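Long-range contacts in DUF5625 domain-containing protein (Sulfurospirillum deleyianum, PDB 3NKG), which is of unknown function but folds as a sandwich of antiparallel beta-sheets, resembling galactose-binding-like domains; a binding role is possible but unproven: residues A[31-36]-A[135-140]; A[99-104]-A[116-121]; A[5-10]-A[22-27]; A[26-31]-A[167-172]. All coordinates share one frame; numbering follows the deposited sequence. Where two conformers were deposited one is given.

Contact 1 (A[31-36]-A[135-140]); sequences SYHLIL and ITTISL
Tyr32 and Leu34 pair with Ile138 and Thr136 as strands 30-38 and 132-140 run antiparallel in one sheet of a beta-sandwich, their short segments at 150° to each other and their register broken by a classic beta bulge. The backbone bonds come first. Tyr32 and Ile138 form a hydrogen-bonded pair: Tyr32 N gives to Ile138 O at 2.8 Å, and Ile138 N gives back to Tyr32 O at 2.9 Å. Next along, Leu34 N reaches Thr136 O at 2.8 Å in a nearly straight bond. The bulge sits here, for Ile135 and Thr136 both face Leu34. Leu34 O takes Ile135 N at 3.0 Å, in the carbonyl plane, and Thr136 N in a weak bond at 3.3 Å.

One side-chain bond crosses between the strands, on the face carrying Ser31, His33, Thr137 and Ser139. His33 and Thr137 lie side by side, and Thr137 OG1 meets His33 ND1 in plane at the imidazole edge, 2.9 Å away. Thr137 OG1 sits beside its own backbone N (chi1 -57°), which turns the hydroxyl toward His33, and the bond fixes one edge of the ring. Tyr168 packs against that ring as well.

Apolar contacts fill the other face, turned toward the second sheet. Tyr32 crosses Leu140 at about a right angle, while its hydroxyl bonds to Glu28 O. Leu34 runs alongside Thr136, with CD1 resting on the Thr136 methyl CG2 at 3.7 Å. At the bulge, Ile135 CD1 touches both Leu36 CG and Leu36 CD2, each at 3.9 Å.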
loop_
_atom_site.group_PDB
_atom_site.type_symbol
_atom_site.label_atom_id
_atom_site.label_comp_id
_atom_site.label_asym_id
_atom_site.label_seq_id
_atom_site.Cartn_x
_atom_site.Cartn_y
_atom_site.Cartn_z
ATOM N N SER A 31 3.056 12.055 12.393
ATOM C CA SER A 31 2.607 11.673 11.063
ATOM C C SER A 31 2.895 10.190 10.885
ATOM O O SER A 31 3.852 9.659 11.487
ATOM C CB SER A 31 3.280 12.498 9.952
ATOM O OG SER A 31 4.691 12.360 9.962
ATOM N N TYR A 32 2.056 9.543 10.077
ATOM C CA TYR A 32 2.094 8.095 9.884
ATOM C C TYR A 32 1.989 7.737 8.434
ATOM O O TYR A 32 1.135 8.246 7.716
ATOM C CB TYR A 32 0.931 7.405 10.597
ATOM C CG TYR A 32 1.066 7.461 12.081
ATOM C CD1 TYR A 32 0.715 8.606 12.785
ATOM C CD2 TYR A 32 1.593 6.382 12.785
ATOM C CE1 TYR A 32 0.868 8.666 14.179
ATOM C CE2 TYR A 32 1.740 6.429 14.148
ATOM C CZ TYR A 32 1.384 7.577 14.849
ATOM O OH TYR A 32 1.536 7.609 16.221
ATOM N N HIS A 33 2.826 6.804 8.015
ATOM C CA HIS A 33 2.721 6.267 6.676
ATOM C C HIS A 33 1.656 5.186 6.625
ATOM O O HIS A 33 1.580 4.341 7.528
ATOM C CB HIS A 33 4.053 5.643 6.251
ATOM C CG HIS A 33 5.181 6.615 6.200
ATOM N ND1 HIS A 33 5.075 7.841 5.576
ATOM C CD2 HIS A 33 6.441 6.544 6.692
ATOM C CE1 HIS A 33 6.222 8.489 5.691
ATOM N NE2 HIS A 33 7.065 7.726 6.370
ATOM N N LEU A 34 0.871 5.205 5.546
ATOM C CA LEU A 34 -0.078 4.147 5.224
ATOM C C LEU A 34 0.434 3.462 3.965
ATOM O O LEU A 34 0.669 4.123 2.961
ATOM C CB LEU A 34 -1.457 4.728 4.927
ATOM C CG LEU A 34 -2.074 5.668 5.953
ATOM C CD1 LEU A 34 -3.539 5.863 5.633
ATOM C CD2 LEU A 34 -1.917 5.107 7.350
ATOM N N ILE A 35 0.618 2.143 4.015
ATOM C CA ILE A 35 1.241 1.445 2.887
ATOM C C ILE A 35 0.618 0.083 2.701
ATOM O O ILE A 35 -0.092 -0.417 3.584
ATOM C CB ILE A 35 2.763 1.217 3.119
ATOM C CG1 ILE A 35 2.978 0.126 4.158
ATOM C CG2 ILE A 35 3.484 2.531 3.545
ATOM C CD1 ILE A 35 4.427 -0.145 4.495
ATOM N N LEU A 36 0.886 -0.528 1.553
ATOM C CA LEU A 36 0.545 -1.923 1.367
ATOM C C LEU A 36 1.836 -2.709 1.306
ATOM O O LEU A 36 2.780 -2.311 0.596
ATOM C CB LEU A 36 -0.228 -2.118 0.046
ATOM C CG LEU A 36 -1.518 -1.321 -0.081
ATOM C CD1 LEU A 36 -2.096 -1.536 -1.461
ATOM C CD2 LEU A 36 -2.493 -1.729 0.992
ATOM N N ILE A 135 0.922 4.488 0.016
ATOM C CA ILE A 135 -0.372 5.097 -0.301
ATOM C C ILE A 135 -0.379 6.583 0.056
ATOM O O ILE A 135 -0.567 7.458 -0.808
ATOM C CB ILE A 135 -1.536 4.439 0.466
ATOM C CG1 ILE A 135 -1.644 2.944 0.186
ATOM C CG2 ILE A 135 -2.849 5.099 0.112
ATOM C CD1 ILE A 135 -2.424 2.181 1.265
ATOM N N THR A 136 -0.191 6.876 1.338
ATOM C CA THR A 136 -0.190 8.267 1.787
ATOM C C THR A 136 0.482 8.392 3.167
ATOM O O THR A 136 0.811 7.391 3.814
ATOM C CB THR A 136 -1.644 8.865 1.811
ATOM O OG1 THR A 136 -1.599 10.292 1.964
ATOM C CG2 THR A 136 -2.481 8.254 2.946
ATOM N N THR A 137 0.721 9.631 3.571
ATOM C CA THR A 137 1.202 9.944 4.918
ATOM C C THR A 137 0.188 10.894 5.543
ATOM O O THR A 137 -0.210 11.878 4.913
ATOM C CB THR A 137 2.564 10.638 4.848
ATOM O OG1 THR A 137 3.488 9.808 4.135
ATOM C CG2 THR A 137 3.117 10.920 6.254
ATOM N N ILE A 138 -0.229 10.612 6.775
ATOM C CA ILE A 138 -1.281 11.386 7.419
ATOM C C ILE A 138 -0.901 11.745 8.872
ATOM O O ILE A 138 -0.360 10.907 9.622
ATOM C CB ILE A 138 -2.617 10.606 7.411
ATOM C CG1 ILE A 138 -3.734 11.422 8.068
ATOM C CG2 ILE A 138 -2.468 9.303 8.159
ATOM C CD1 ILE A 138 -5.069 10.663 8.130
ATOM N N SER A 139 -1.183 12.986 9.264
ATOM C CA SER A 139 -0.943 13.398 10.642
ATOM C C SER A 139 -2.128 12.993 11.508
ATOM O O SER A 139 -3.232 13.489 11.302
ATOM C CB SER A 139 -0.701 14.912 10.751
ATOM O OG SER A 139 0.481 15.276 10.063
ATOM N N LEU A 140 -1.888 12.111 12.484
ATOM C CA LEU A 140 -2.931 11.667 13.424
ATOM C C LEU A 140 -2.561 12.060 14.856
ATOM O O LEU A 140 -1.406 11.892 15.277
ATOM C CB LEU A 140 -3.106 10.145 13.348
ATOM C CG LEU A 140 -3.520 9.638 11.949
ATOM C CD1 LEU A 140 -3.294 8.129 11.772
ATOM C CD2 LEU A 140 -4.958 9.996 11.684
#

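Contact 2 (A[99-104]-A[116-121]); sequences PIKITI and IADNLY
Asp118 and Thr103 make the side-chain hydrogen bond between these strands: Thr103 OG1 donates to Asp118 OD1 at 2.9 Å, coming from above the carboxylate plane, 55° out of it. Lys101 flanks the same oxygen, but with its chain rather than its charge. Its CE is 3.2 Å from Asp118 OD1, whereas Lys101 NZ stays 4.2 Å from that atom, beyond salt-bridge range, so any attraction is probably loose. With Asp118 CG anti to the backbone N (chi1 -174°), the carboxylate leans over to Thr103 and Lys101.

On the reverse face Ile102 CD1 meets the Tyr121 ring obliquely, 3.7 Å from Tyr121 CE1. Ile135 and Thr136 of the opposing sheet touch that ring too, so the ring packs against the facing sheet. Farther along, Ile104 CG2 packs on Ile116 CG1 and CD1.

What holds these groups in place is the backbone pairing. Ile100 with Tyr121 and Ile102 with Asn119 exchange reciprocal bonds, with Ile102 N 2.8 Å from Asn119 O. Ile104 O has two donors, Ile116 N at 2.8 Å and Ala117 N at 3.3 Å. Strand 143-151 pairs with the far side of 98-107, leaving 113-123 outermost. Two successive residues facing Ile104 mark a classic beta bulge, here within an antiparallel beta-hairpin.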
loop_
_atom_site.group_PDB
_atom_site.type_symbol
_atom_site.label_atom_id
_atom_site.label_comp_id
_atom_site.label_asym_id
_atom_site.label_seq_id
_atom_site.Cartn_x
_atom_site.Cartn_y
_atom_site.Cartn_z
ATOM N N PRO A 99 -6.918 0.963 -6.874
ATOM C CA PRO A 99 -7.799 1.907 -6.172
ATOM C C PRO A 99 -8.138 1.349 -4.819
ATOM O O PRO A 99 -8.626 0.226 -4.735
ATOM C CB PRO A 99 -9.075 1.926 -7.026
ATOM C CG PRO A 99 -8.711 1.236 -8.333
ATOM C CD PRO A 99 -7.591 0.291 -8.009
ATOM N N ILE A 100 -7.876 2.135 -3.786
ATOM C CA ILE A 100 -8.112 1.755 -2.403
ATOM C C ILE A 100 -8.888 2.900 -1.783
ATOM O O ILE A 100 -8.484 4.065 -1.884
ATOM C CB ILE A 100 -6.798 1.658 -1.634
ATOM C CG1 ILE A 100 -5.909 0.558 -2.226
ATOM C CG2 ILE A 100 -7.056 1.389 -0.147
ATOM C CD1 ILE A 100 -6.403 -0.826 -1.947
ATOM N N LYS A 101 -10.000 2.583 -1.140
ATOM C CA LYS A 101 -10.745 3.608 -0.437
ATOM C C LYS A 101 -10.507 3.472 1.054
ATOM O O LYS A 101 -10.769 2.414 1.660
ATOM C CB LYS A 101 -12.236 3.517 -0.765
ATOM C CG LYS A 101 -13.076 4.640 -0.183
ATOM C CD LYS A 101 -14.514 4.533 -0.691
ATOM C CE LYS A 101 -15.507 5.011 0.342
ATOM N NZ LYS A 101 -16.910 4.945 -0.173
ATOM N N ILE A 102 -9.998 4.549 1.644
ATOM C CA ILE A 102 -9.776 4.591 3.083
ATOM C C ILE A 102 -10.725 5.557 3.769
ATOM O O ILE A 102 -10.777 6.745 3.437
ATOM C CB ILE A 102 -8.327 4.994 3.422
ATOM C CG1 ILE A 102 -7.353 3.980 2.829
ATOM C CG2 ILE A 102 -8.110 5.077 4.949
ATOM C CD1 ILE A 102 -5.919 4.431 2.895
ATOM N N THR A 103 -11.473 5.032 4.732
ATOM C CA THR A 103 -12.369 5.834 5.561
ATOM C C THR A 103 -11.905 5.799 7.008
ATOM O O THR A 103 -11.645 4.731 7.544
ATOM C CB THR A 103 -13.811 5.301 5.472
ATOM O OG1 THR A 103 -14.184 5.213 4.091
ATOM C CG2 THR A 103 -14.771 6.234 6.174
ATOM N N ILE A 104 -11.786 6.964 7.637
ATOM C CA ILE A 104 -11.340 7.027 9.024
ATOM C C ILE A 104 -12.325 7.790 9.914
ATOM O O ILE A 104 -12.636 8.956 9.646
ATOM C CB ILE A 104 -9.953 7.694 9.171
ATOM C CG1 ILE A 104 -8.923 7.020 8.265
ATOM C CG2 ILE A 104 -9.462 7.626 10.618
ATOM C CD1 ILE A 104 -7.562 7.685 8.327
ATOM N N ILE A 116 -13.504 11.640 9.931
ATOM C CA ILE A 116 -12.528 12.678 9.634
ATOM C C ILE A 116 -11.853 12.566 8.253
ATOM O O ILE A 116 -11.232 13.524 7.799
ATOM C CB ILE A 116 -11.454 12.781 10.708
ATOM C CG1 ILE A 116 -10.688 11.484 10.779
ATOM C CG2 ILE A 116 -12.089 13.146 12.075
ATOM C CD1 ILE A 116 -9.501 11.550 11.750
ATOM N N ALA A 117 -11.952 11.410 7.604
ATOM C CA ALA A 117 -11.429 11.273 6.242
ATOM C C ALA A 117 -12.180 10.189 5.482
ATOM O O ALA A 117 -12.506 9.155 6.050
ATOM C CB ALA A 117 -9.917 10.967 6.247
ATOM N N ASP A 118 -12.439 10.434 4.199
ATOM C CA ASP A 118 -13.007 9.408 3.310
ATOM C C ASP A 118 -12.389 9.650 1.937
ATOM O O ASP A 118 -12.779 10.591 1.231
ATOM C CB ASP A 118 -14.529 9.549 3.259
ATOM C CG ASP A 118 -15.206 8.427 2.479
ATOM O OD1 ASP A 118 -14.558 7.383 2.232
ATOM O OD2 ASP A 118 -16.398 8.587 2.128
ATOM N N ASN A 119 -11.375 8.858 1.594
ATOM C CA ASN A 119 -10.537 9.146 0.425
ATOM C C ASN A 119 -10.333 7.926 -0.479
ATOM O O ASN A 119 -10.057 6.824 -0.002
ATOM C CB ASN A 119 -9.169 9.658 0.898
ATOM C CG ASN A 119 -9.256 11.050 1.535
ATOM O OD1 ASN A 119 -9.369 12.061 0.842
ATOM N ND2 ASN A 119 -9.201 11.096 2.845
ATOM N N LEU A 120 -10.452 8.137 -1.781
ATOM C CA LEU A 120 -10.152 7.102 -2.753
ATOM C C LEU A 120 -8.751 7.398 -3.287
ATOM O O LEU A 120 -8.529 8.476 -3.835
ATOM C CB LEU A 120 -11.173 7.146 -3.896
ATOM C CG LEU A 120 -10.855 6.252 -5.107
ATOM C CD1 LEU A 120 -10.895 4.767 -4.674
ATOM C CD2 LEU A 120 -11.839 6.530 -6.241
ATOM N N TYR A 121 -7.805 6.475 -3.071
ATOM C CA TYR A 121 -6.450 6.619 -3.588
ATOM C C TYR A 121 -6.265 5.729 -4.799
ATOM O O TYR A 121 -6.487 4.526 -4.716
ATOM C CB TYR A 121 -5.403 6.228 -2.541
ATOM C CG TYR A 121 -5.467 7.096 -1.312
ATOM C CD1 TYR A 121 -6.277 6.736 -0.223
ATOM C CD2 TYR A 121 -4.769 8.298 -1.252
ATOM C CE1 TYR A 121 -6.369 7.548 0.903
ATOM C CE2 TYR A 121 -4.856 9.125 -0.113
ATOM C CZ TYR A 121 -5.647 8.734 0.954
ATOM O OH TYR A 121 -5.740 9.533 2.072
#

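Contact 3 (A[5-10]-A[22-27]); sequences NPISIP and KEVKIE
No aromatic ring or planar side chain takes part where Ile9 and Pro10 meet Lys22; the one ring that does is the pyrrolidine of Pro10. Lys22 crosses it at about a right angle, bringing NZ to 3.1 Å from Pro10 CD, at the corner of the ring next to its nitrogen. That is a close approach and no hydrogen bond.

The Lys22 chain does most of the packing. Extended beyond CG, it slides past Ile9 in the opposite direction, and its CD rests equally on two branches, 3.6 Å from Ile9 CG1 and 3.6 Å from Ile9 CG2. Lys22 CG stands beside the backbone N (chi1 -72°), a setting that carries the methylenes up along the isoleucine. The ammonium end lies over Ile9 CG2 and reaches Pro10. A water lies close to Lys22 NZ, but at a distance too short to be trusted, and its link to Ser8 O is weak, so this bridge is doubtful.

Two residues back along the first strand, Ile7 crosses Val24 obliquely, methyl against methyl: Ile7 CD1 meets Val24 CG1, the branch anti to the backbone N (chi1 163°), at 3.8 Å.

No direct hydrogen bond joins the segments. Their axes run nearly antiparallel at 169° yet come no closer than 9.4 Å, a separation for facing sheets rather than paired strands. Strand 7-11 is outermost in its sheet and bonds to 163-169 through Ile7 and Ile9; strand 18-26 is outermost in the other and bonds to 143-151. The contact therefore joins the two edge strands along one margin of the sandwich through side-chain packing.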
loop_
_atom_site.group_PDB
_atom_site.type_symbol
_atom_site.label_atom_id
_atom_site.label_comp_id
_atom_site.label_asym_id
_atom_site.label_seq_id
_atom_site.Cartn_x
_atom_site.Cartn_y
_atom_site.Cartn_z
ATOM N N ASN A 5 4.820 0.634 17.791
ATOM C CA ASN A 5 4.839 -0.514 16.878
ATOM C C ASN A 5 3.890 -0.338 15.692
ATOM O O ASN A 5 2.799 0.184 15.853
ATOM C CB ASN A 5 4.470 -1.804 17.619
ATOM C CG ASN A 5 5.655 -2.420 18.356
ATOM O OD1 ASN A 5 6.543 -1.710 18.828
ATOM N ND2 ASN A 5 5.669 -3.749 18.454
ATOM N N PRO A 6 4.302 -0.791 14.497
ATOM C CA PRO A 6 3.403 -0.735 13.333
ATOM C C PRO A 6 2.163 -1.599 13.532
ATOM O O PRO A 6 2.174 -2.540 14.326
ATOM C CB PRO A 6 4.245 -1.311 12.193
ATOM C CG PRO A 6 5.656 -1.363 12.704
ATOM C CD PRO A 6 5.582 -1.452 14.188
ATOM N N ILE A 7 1.099 -1.254 12.818
ATOM C CA ILE A 7 -0.150 -1.996 12.846
ATOM C C ILE A 7 -0.400 -2.522 11.444
ATOM O O ILE A 7 -0.303 -1.763 10.479
ATOM C CB ILE A 7 -1.294 -1.067 13.229
ATOM C CG1 ILE A 7 -1.081 -0.563 14.658
ATOM C CG2 ILE A 7 -2.621 -1.774 13.099
ATOM C CD1 ILE A 7 -1.935 0.622 14.992
ATOM N N SER A 8 -0.697 -3.814 11.322
ATOM C CA SER A 8 -0.973 -4.410 10.007
ATOM C C SER A 8 -2.364 -5.022 9.929
ATOM O O SER A 8 -2.808 -5.700 10.843
ATOM C CB SER A 8 0.071 -5.462 9.636
ATOM O OG SER A 8 1.294 -4.869 9.204
ATOM N N ILE A 9 -3.048 -4.777 8.817
ATOM C CA ILE A 9 -4.399 -5.256 8.608
ATOM C C ILE A 9 -4.408 -6.063 7.303
ATOM O O ILE A 9 -4.182 -5.504 6.233
ATOM C CB ILE A 9 -5.366 -4.050 8.523
ATOM C CG1 ILE A 9 -5.389 -3.285 9.848
ATOM C CG2 ILE A 9 -6.788 -4.455 8.126
ATOM C CD1 ILE A 9 -6.093 -1.942 9.753
ATOM N N PRO A 10 -4.640 -7.382 7.392
ATOM C CA PRO A 10 -4.651 -8.182 6.168
ATOM C C PRO A 10 -5.792 -7.769 5.270
ATOM O O PRO A 10 -6.911 -7.608 5.745
ATOM C CB PRO A 10 -4.870 -9.614 6.679
ATOM C CG PRO A 10 -4.298 -9.600 8.061
ATOM C CD PRO A 10 -4.702 -8.230 8.595
ATOM N N LYS A 22 -10.937 -2.050 11.132
ATOM C CA LYS A 22 -10.335 -2.288 12.444
ATOM C C LYS A 22 -10.163 -1.028 13.286
ATOM O O LYS A 22 -9.957 0.066 12.755
ATOM C CB LYS A 22 -9.012 -3.044 12.321
ATOM C CG LYS A 22 -9.213 -4.500 11.939
ATOM C CD LYS A 22 -7.921 -5.175 11.512
ATOM C CE LYS A 22 -8.212 -6.516 10.844
ATOM N NZ LYS A 22 -6.973 -7.242 10.443
ATOM N N GLU A 23 -10.276 -1.188 14.601
ATOM C CA GLU A 23 -9.989 -0.102 15.513
ATOM C C GLU A 23 -8.482 0.027 15.632
ATOM O O GLU A 23 -7.752 -0.954 15.678
ATOM C CB GLU A 23 -10.609 -0.335 16.888
ATOM C CG GLU A 23 -10.291 0.777 17.869
ATOM C CD GLU A 23 -10.995 0.600 19.210
ATOM O OE1 GLU A 23 -12.113 0.024 19.237
ATOM O OE2 GLU A 23 -10.423 1.036 20.236
ATOM N N VAL A 24 -8.031 1.263 15.682
ATOM C CA VAL A 24 -6.638 1.559 15.621
ATOM C C VAL A 24 -6.334 2.590 16.690
ATOM O O VAL A 24 -6.992 3.635 16.762
ATOM C CB VAL A 24 -6.293 2.160 14.238
ATOM C CG1 VAL A 24 -4.936 2.848 14.291
ATOM C CG2 VAL A 24 -6.359 1.073 13.171
ATOM N N LYS A 25 -5.323 2.303 17.502
ATOM C CA LYS A 25 -4.932 3.205 18.564
ATOM C C LYS A 25 -3.641 3.915 18.209
ATOM O O LYS A 25 -2.617 3.281 18.002
ATOM C CB LYS A 25 -4.794 2.444 19.885
ATOM C CG LYS A 25 -4.535 3.340 21.098
ATOM C CD LYS A 25 -4.760 2.582 22.405
ATOM C CE LYS A 25 -4.513 3.455 23.629
ATOM N NZ LYS A 25 -4.750 2.701 24.907
ATOM N N ILE A 26 -3.705 5.239 18.127
ATOM C CA ILE A 26 -2.527 6.070 17.932
ATOM C C ILE A 26 -1.995 6.556 19.293
ATOM O O ILE A 26 -2.693 7.287 20.010
ATOM C CB ILE A 26 -2.854 7.285 17.042
ATOM C CG1 ILE A 26 -3.457 6.825 15.698
ATOM C CG2 ILE A 26 -1.623 8.152 16.843
ATOM C CD1 ILE A 26 -2.511 5.977 14.812
ATOM N N GLU A 27 -0.759 6.168 19.619
ATOM C CA GLU A 27 -0.129 6.462 20.909
ATOM C C GLU A 27 0.563 7.819 20.926
ATOM O O GLU A 27 0.756 8.411 21.987
ATOM C CB GLU A 27 0.925 5.402 21.264
ATOM C CG GLU A 27 0.604 3.967 20.848
ATOM C CD GLU A 27 -0.350 3.255 21.800
ATOM O OE1 GLU A 27 -0.879 3.902 22.736
ATOM O OE2 GLU A 27 -0.570 2.037 21.607
HETATM O O HOH W 1 -5.399 -7.492 12.296
#

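Contact 4 (A[26-31]-A[167-172]); sequences IEESWS and IYINKR
Asn170 N donates to Ser31 O at 2.9 Å in a nearly straight bond of 169°, one of three hydrogen bonds that tie Asn170 to the opposite segment. Its side chain makes the second: Asn170 ND2 gives to Ser31 OG at 2.9 Å, with the hydroxyl tilted modestly from the amide plane. Asn170 CG lies anti to the backbone N (chi1 169°), which carries the amide along Ser31, from its carbonyl, held by the main chain, to its hydroxyl. The third comes from Trp30, whose NE1 donates to Asn170 O at 3.0 Å. The carbonyl oxygen sits in the indole plane at its edge, and the donor approaches almost in line with the C=O bond; the angle at the hydrogen, 131°, is more bent. Gripped at main chain and side chain alike, this buried asparagine has its rotation well defined. Its OD1 also accepts from Arg172 N, an Asx turn, although Arg172 is poorly ordered.

Ile169 supplies the apolar part. Its CG1 approaches the indole obliquely, 3.8 Å from Trp30 CD1, while its CD1 extends to the Glu28 carboxylate, 3.9 Å from Glu28 OE1. Glu28 OE2 in turn lies 3.7 Å above one face of the Trp30 ring, displaced toward the rim.

Segment 26-31 turns from strand 18-26 of one sheet into 30-38 of the other, and 167-172 carries the chain on from strand 163-169 to the last modelled residue. Strand 30-38 is flanked in its sheet by 163-169 and 132-140, and Trp30 O accepts from Leu140 N on the latter.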
loop_
_atom_site.group_PDB
_atom_site.type_symbol
_atom_site.label_atom_id
_atom_site.label_comp_id
_atom_site.label_asym_id
_atom_site.label_seq_id
_atom_site.Cartn_x
_atom_site.Cartn_y
_atom_site.Cartn_z
ATOM N N ILE A 26 -3.705 5.239 18.127
ATOM C CA ILE A 26 -2.527 6.070 17.932
ATOM C C ILE A 26 -1.995 6.556 19.293
ATOM O O ILE A 26 -2.693 7.287 20.010
ATOM C CB ILE A 26 -2.854 7.285 17.042
ATOM C CG1 ILE A 26 -3.457 6.825 15.698
ATOM C CG2 ILE A 26 -1.623 8.152 16.843
ATOM C CD1 ILE A 26 -2.511 5.977 14.812
ATOM N N GLU A 27 -0.759 6.168 19.619
ATOM C CA GLU A 27 -0.129 6.462 20.909
ATOM C C GLU A 27 0.563 7.819 20.926
ATOM O O GLU A 27 0.756 8.411 21.987
ATOM C CB GLU A 27 0.925 5.402 21.264
ATOM C CG GLU A 27 0.604 3.967 20.848
ATOM C CD GLU A 27 -0.350 3.255 21.800
ATOM O OE1 GLU A 27 -0.879 3.902 22.736
ATOM O OE2 GLU A 27 -0.570 2.037 21.607
ATOM N N GLU A 28 0.975 8.295 19.757
ATOM C CA GLU A 28 1.753 9.518 19.679
ATOM C C GLU A 28 1.167 10.395 18.596
ATOM O O GLU A 28 0.901 9.920 17.472
ATOM C CB GLU A 28 3.222 9.186 19.366
ATOM C CG GLU A 28 4.216 10.349 19.523
ATOM C CD GLU A 28 5.677 9.946 19.243
ATOM O OE1 GLU A 28 6.050 8.777 19.507
ATOM O OE2 GLU A 28 6.454 10.805 18.760
ATOM N N SER A 29 0.952 11.667 18.923
ATOM C CA SER A 29 0.554 12.631 17.911
ATOM C C SER A 29 1.736 12.841 16.973
ATOM O O SER A 29 2.735 13.461 17.347
ATOM C CB SER A 29 0.129 13.962 18.556
ATOM O OG SER A 29 -1.005 13.770 19.383
ATOM N N TRP A 30 1.629 12.316 15.756
ATOM C CA TRP A 30 2.707 12.462 14.782
ATOM C C TRP A 30 2.165 12.171 13.376
ATOM O O TRP A 30 0.941 12.058 13.177
ATOM C CB TRP A 30 3.830 11.487 15.130
ATOM C CG TRP A 30 5.171 11.908 14.659
ATOM C CD1 TRP A 30 5.864 11.400 13.600
ATOM C CD2 TRP A 30 5.998 12.930 15.230
ATOM N NE1 TRP A 30 7.072 12.041 13.476
ATOM C CE2 TRP A 30 7.177 12.982 14.458
ATOM C CE3 TRP A 30 5.852 13.795 16.323
ATOM C CZ2 TRP A 30 8.217 13.875 14.751
ATOM C CZ3 TRP A 30 6.886 14.682 16.606
ATOM C CH2 TRP A 30 8.051 14.717 15.819
ATOM N N SER A 31 3.056 12.055 12.393
ATOM C CA SER A 31 2.607 11.673 11.063
ATOM C C SER A 31 2.895 10.190 10.885
ATOM O O SER A 31 3.852 9.659 11.487
ATOM C CB SER A 31 3.280 12.498 9.952
ATOM O OG SER A 31 4.691 12.360 9.962
ATOM N N ILE A 167 0.091 0.623 8.967
ATOM C CA ILE A 167 0.301 1.981 9.480
ATOM C C ILE A 167 1.553 1.979 10.331
ATOM O O ILE A 167 1.661 1.218 11.309
ATOM C CB ILE A 167 -0.892 2.444 10.348
ATOM C CG1 ILE A 167 -2.200 2.262 9.590
ATOM C CG2 ILE A 167 -0.751 3.927 10.783
ATOM C CD1 ILE A 167 -3.395 2.060 10.473
ATOM N N TYR A 168 2.527 2.800 9.964
ATOM C CA TYR A 168 3.678 2.954 10.846
ATOM C C TYR A 168 4.141 4.412 10.941
ATOM O O TYR A 168 3.889 5.230 10.050
ATOM C CB TYR A 168 4.819 1.994 10.465
ATOM C CG TYR A 168 5.548 2.363 9.192
ATOM C CD1 TYR A 168 6.797 2.961 9.238
ATOM C CD2 TYR A 168 4.992 2.110 7.948
ATOM C CE1 TYR A 168 7.478 3.308 8.068
ATOM C CE2 TYR A 168 5.657 2.462 6.779
ATOM C CZ TYR A 168 6.903 3.055 6.846
ATOM O OH TYR A 168 7.571 3.407 5.686
ATOM N N ILE A 169 4.818 4.736 12.036
ATOM C CA ILE A 169 5.122 6.125 12.333
ATOM C C ILE A 169 6.168 6.622 11.348
ATOM O O ILE A 169 7.055 5.868 10.962
ATOM C CB ILE A 169 5.598 6.293 13.796
ATOM C CG1 ILE A 169 5.342 7.721 14.287
ATOM C CG2 ILE A 169 7.056 5.893 13.930
ATOM C CD1 ILE A 169 5.625 7.929 15.755
ATOM N N ASN A 170 6.027 7.867 10.899
ATOM C CA ASN A 170 7.002 8.478 10.001
ATOM C C ASN A 170 8.183 9.060 10.796
ATOM O O ASN A 170 8.040 10.083 11.448
ATOM C CB ASN A 170 6.320 9.575 9.190
ATOM C CG ASN A 170 7.305 10.451 8.428
ATOM O OD1 ASN A 170 8.415 10.026 8.092
ATOM N ND2 ASN A 170 6.888 11.688 8.141
ATOM N N LYS A 171 9.349 8.416 10.742
ATOM C CA LYS A 171 10.504 8.872 11.535
ATOM C C LYS A 171 11.348 9.995 10.903
ATOM O O LYS A 171 12.473 10.231 11.332
ATOM C CB LYS A 171 11.427 7.702 11.908
ATOM C CG LYS A 171 10.851 6.696 12.891
ATOM C CD LYS A 171 10.592 7.291 14.282
ATOM C CE LYS A 171 10.702 6.212 15.375
ATOM N NZ LYS A 171 9.845 6.480 16.569
ATOM N N ARG A 172 10.832 10.690 9.897
ATOM C CA ARG A 172 11.548 11.861 9.401
ATOM C C ARG A 172 10.636 12.833 8.670
ATOM O O ARG A 172 11.090 13.832 8.109
ATOM C CB ARG A 172 12.722 11.449 8.512
ATOM C CG ARG A 172 12.427 11.460 7.026
ATOM C CD ARG A 172 13.318 12.469 6.299
ATOM N NE ARG A 172 14.744 12.164 6.437
ATOM C CZ ARG A 172 15.720 12.865 5.864
ATOM N NH1 ARG A 172 15.427 13.917 5.110
ATOM N NH2 ARG A 172 16.991 12.521 6.043
#

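How the contacts relate
Two four-stranded antiparallel sheets, each of order 1-4-2-3, face each other and account for all four contacts. Contacts 1 and 4 share strand 30-38 and Ser31, with centres about 8 Å apart; contact 2 belongs to the opposite sheet, and contact 3 spans both, touching contact 4, about 11 Å off between centres, and sharing Ile26 and Glu27 with it. Across the core, contacts 1 and 2 meet where Ile135 packs on Tyr121, centres about 12 Å apart. Contact 2 is nested in the loop closed by contact 1, itself nested in that of contact 4; contact 3 closes before contact 1 opens. These short and long closures tie early and late chain into one beta-sandwich.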